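Local coordinates for protein CsuC (Acinetobacter baumannii, PDB 6FJY) that probably acts as the periplasmic chaperone of archaic Csu pili, binding the tip adhesin CsuE before the pilus subunits are assembled, at residues Asn142-Pro147 / Asn168-Ala173. Numbering follows the deposited sequence.
Sequences NALAKP and NGQKFA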
ATOM      1  N   ASN A 142      -3.662 -11.640 -22.108  1.00 75.17           N
ATOM      2  CA  ASN A 142      -5.085 -11.338 -22.004  1.00 72.97           C
ATOM      3  C   ASN A 142      -5.361  -9.988 -22.649  1.00 80.85           C
ATOM      4  O   ASN A 142      -4.869  -8.957 -22.174  1.00 82.90           O
ATOM      5  CB  ASN A 142      -5.512 -11.322 -20.537  1.00 67.07           C
ATOM      6  CG  ASN A 142      -6.995 -11.309 -20.369  1.00 60.47           C
ATOM      7  OD1 ASN A 142      -7.728 -10.912 -21.273  1.00 62.54           O
ATOM      8  ND2 ASN A 142      -7.459 -11.715 -19.186  1.00 74.55           N
ATOM      9  N   ALA A 143      -6.187  -9.987 -23.694  1.00 77.71           N
ATOM     10  CA  ALA A 143      -6.462  -8.753 -24.429  1.00 77.87           C
ATOM     11  C   ALA A 143      -7.284  -7.771 -23.603  1.00 73.97           C
ATOM     12  O   ALA A 143      -7.046  -6.559 -23.652  1.00 74.29           O
ATOM     13  CB  ALA A 143      -7.176  -9.074 -25.739  1.00 85.47           C
ATOM     14  N   LEU A 144      -8.270  -8.266 -22.864  1.00 72.23           N
ATOM     15  CA  LEU A 144      -9.213  -7.421 -22.144  1.00 69.76           C
ATOM     16  C   LEU A 144      -8.800  -7.170 -20.697  1.00 57.40           C
ATOM     17  O   LEU A 144      -9.641  -6.763 -19.891  1.00 49.11           O
ATOM     18  CB  LEU A 144     -10.612  -8.037 -22.181  1.00 77.04           C
ATOM     19  CG  LEU A 144     -11.471  -8.048 -23.448  1.00 83.22           C
ATOM     20  CD1 LEU A 144     -10.672  -8.050 -24.740  1.00 92.47           C
ATOM     21  CD2 LEU A 144     -12.374  -9.262 -23.398  1.00 76.38           C
ATOM     22  N   ALA A 145      -7.540  -7.445 -20.348  1.00 68.60           N
ATOM     23  CA  ALA A 145      -7.001  -7.186 -19.009  1.00 77.30           C
ATOM     24  C   ALA A 145      -6.575  -5.717 -18.885  1.00 74.01           C
ATOM     25  O   ALA A 145      -5.420  -5.377 -18.621  1.00 66.70           O
ATOM     26  CB  ALA A 145      -5.847  -8.134 -18.711  1.00 75.85           C
ATOM     27  N   LYS A 146      -7.552  -4.846 -19.117  1.00 67.68           N
ATOM     28  CA  LYS A 146      -7.387  -3.401 -19.102  1.00 59.73           C
ATOM     29  C   LYS A 146      -8.772  -2.780 -19.071  1.00 60.85           C
ATOM     30  O   LYS A 146      -9.770  -3.484 -19.262  1.00 63.71           O
ATOM     31  CB  LYS A 146      -6.610  -2.917 -20.335  1.00 54.32           C
ATOM     32  CG  LYS A 146      -7.310  -3.287 -21.649  1.00 78.22           C
ATOM     33  CD  LYS A 146      -6.480  -2.915 -22.867  1.00 84.44           C
ATOM     34  CE  LYS A 146      -6.287  -1.416 -22.991  1.00 86.63           C
ATOM     35  NZ  LYS A 146      -5.430  -1.090 -24.173  1.00 97.61           N
ATOM     36  N   PRO A 147      -8.882  -1.499 -18.748  1.00 60.05           N
ATOM     37  CA  PRO A 147     -10.177  -0.826 -18.894  1.00 49.42           C
ATOM     38  C   PRO A 147     -10.435  -0.420 -20.337  1.00 57.22           C
ATOM     39  O   PRO A 147      -9.531   0.026 -21.042  1.00 49.52           O
ATOM     40  CB  PRO A 147     -10.050   0.396 -17.978  1.00 48.56           C
ATOM     41  CG  PRO A 147      -8.584   0.664 -17.900  1.00 55.38           C
ATOM     42  CD  PRO A 147      -7.926  -0.700 -17.961  1.00 53.76           C
ATOM     43  N   ASN A 168     -15.940  -1.887 -20.531  1.00 53.54           N
ATOM     44  CA  ASN A 168     -16.102  -3.189 -21.172  1.00 51.69           C
ATOM     45  C   ASN A 168     -14.899  -4.098 -20.971  1.00 51.74           C
ATOM     46  O   ASN A 168     -14.884  -5.213 -21.502  1.00 50.95           O
ATOM     47  CB  ASN A 168     -16.397  -3.003 -22.652  1.00 63.71           C
ATOM     48  CG  ASN A 168     -17.643  -2.191 -22.876  1.00 76.09           C
ATOM     49  OD1 ASN A 168     -18.710  -2.516 -22.352  1.00 69.91           O
ATOM     50  ND2 ASN A 168     -17.516  -1.107 -23.632  1.00 80.54           N
ATOM     51  N   GLY A 169     -13.857  -3.610 -20.294  1.00 59.07           N
ATOM     52  CA  GLY A 169     -12.698  -4.417 -19.993  1.00 51.72           C
ATOM     53  C   GLY A 169     -12.857  -5.220 -18.713  1.00 49.00           C
ATOM     54  O   GLY A 169     -13.779  -5.024 -17.930  1.00 44.76           O
ATOM     55  N   GLN A 170     -11.913  -6.137 -18.508  1.00 61.39           N
ATOM     56  CA  GLN A 170     -11.899  -7.013 -17.347  1.00 60.62           C
ATOM     57  C   GLN A 170     -11.165  -6.409 -16.152  1.00 63.28           C
ATOM     58  O   GLN A 170     -11.062  -7.072 -15.113  1.00 57.85           O
ATOM     59  CB  GLN A 170     -11.255  -8.357 -17.711  1.00 58.95           C
ATOM     60  CG  GLN A 170     -11.907  -9.122 -18.875  1.00 63.89           C
ATOM     61  CD  GLN A 170     -13.168  -9.894 -18.475  1.00 73.29           C
ATOM     62  OE1 GLN A 170     -13.698  -9.737 -17.375  1.00 65.32           O
ATOM     63  NE2 GLN A 170     -13.622 -10.766 -19.363  1.00 83.15           N
ATOM     64  N   LYS A 171     -10.631  -5.187 -16.272  1.00 55.35           N
ATOM     65  CA  LYS A 171      -9.975  -4.514 -15.152  1.00 57.59           C
ATOM     66  C   LYS A 171     -10.577  -3.126 -14.962  1.00 49.39           C
ATOM     67  O   LYS A 171     -11.133  -2.534 -15.889  1.00 43.37           O
ATOM     68  CB  LYS A 171      -8.463  -4.381 -15.334  1.00 44.95           C
ATOM     69  CG  LYS A 171      -7.693  -5.685 -15.214  1.00 57.05           C
ATOM     70  CD  LYS A 171      -6.204  -5.438 -15.104  1.00 62.73           C
ATOM     71  CE  LYS A 171      -5.804  -5.075 -13.667  1.00 60.65           C
ATOM     72  NZ  LYS A 171      -6.191  -3.692 -13.309  1.00 63.73           N
ATOM     73  N   PHE A 172     -10.500  -2.638 -13.727  1.00 60.07           N
ATOM     74  CA  PHE A 172     -11.050  -1.339 -13.360  1.00 46.43           C
ATOM     75  C   PHE A 172     -10.204  -0.191 -13.910  1.00 49.89           C
ATOM     76  O   PHE A 172      -9.022  -0.338 -14.228  1.00 43.89           O
ATOM     77  CB  PHE A 172     -11.146  -1.197 -11.839  1.00 55.93           C
ATOM     78  CG  PHE A 172      -9.805  -1.092 -11.147  1.00 54.84           C
ATOM     79  CD1 PHE A 172      -9.064  -2.233 -10.860  1.00 54.68           C
ATOM     80  CD2 PHE A 172      -9.275   0.144 -10.806  1.00 55.17           C
ATOM     81  CE1 PHE A 172      -7.827  -2.147 -10.221  1.00 60.37           C
ATOM     82  CE2 PHE A 172      -8.031   0.242 -10.167  1.00 56.86           C
ATOM     83  CZ  PHE A 172      -7.305  -0.907  -9.878  1.00 45.20           C
ATOM     84  N   ALA A 173     -10.836   0.975 -13.978  1.00 51.47           N
ATOM     85  CA  ALA A 173     -10.180   2.236 -14.271  1.00 46.67           C
ATOM     86  C   ALA A 173     -10.353   3.152 -13.066  1.00 52.42           C
ATOM     87  O   ALA A 173     -11.454   3.252 -12.516  1.00 44.17           O
ATOM     88  CB  ALA A 173     -10.764   2.896 -15.523  1.00 54.54           C
TER
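Leu144 O takes the backbone N-H of Gln170 (N to O 2.7 Å, 158° at the hydrogen), nearly in line with the Leu144 C=O bond, and joins two loops in the C-terminal half of this two-domain, Ig-like PapD-type chaperone. A type I turn from Asn142 to Ala145 follows helix 133-140; an inverse gamma turn centred on Ala145 then leads toward strand 149-154, and its closing bond, Lys146 N to Leu144 O, is weak. The second loop leaves strand 162-167, which pairs with 149-154, and carries the chain to strand 173-175. Packing is close around buried Gly169, where CA directs a C-H at Lys146 O from 3.2 Å. Beyond it the pyrrolidine ring of Pro147 sets CB 3.6 Å from Ala173 CB, while its CG rests 3.8 Å from Phe172 O. Lys171 lays its aliphatic chain along the Ala145-Lys146 peptide, CD 3.6 Å from Ala145 O, before bends at chi3 and chi4 carry NZ away to a long, weak ion pair with Glu85. The looser, solvent side belongs to Leu144 and Lys146; the ammonium end of Lys146 extends from the contact. Gln170 CG stands beside its own backbone N (chi1 -57°), which brings it 3.7 Å from Leu144 CB; OE1 turns to Asn200. At the start of the first segment, just after helix 133-140, an Asx turn holds the chain: Asn142 OD1 accepts from Leu144 N at 3.1 Å, the donor lying 36° out of the carbonyl plane.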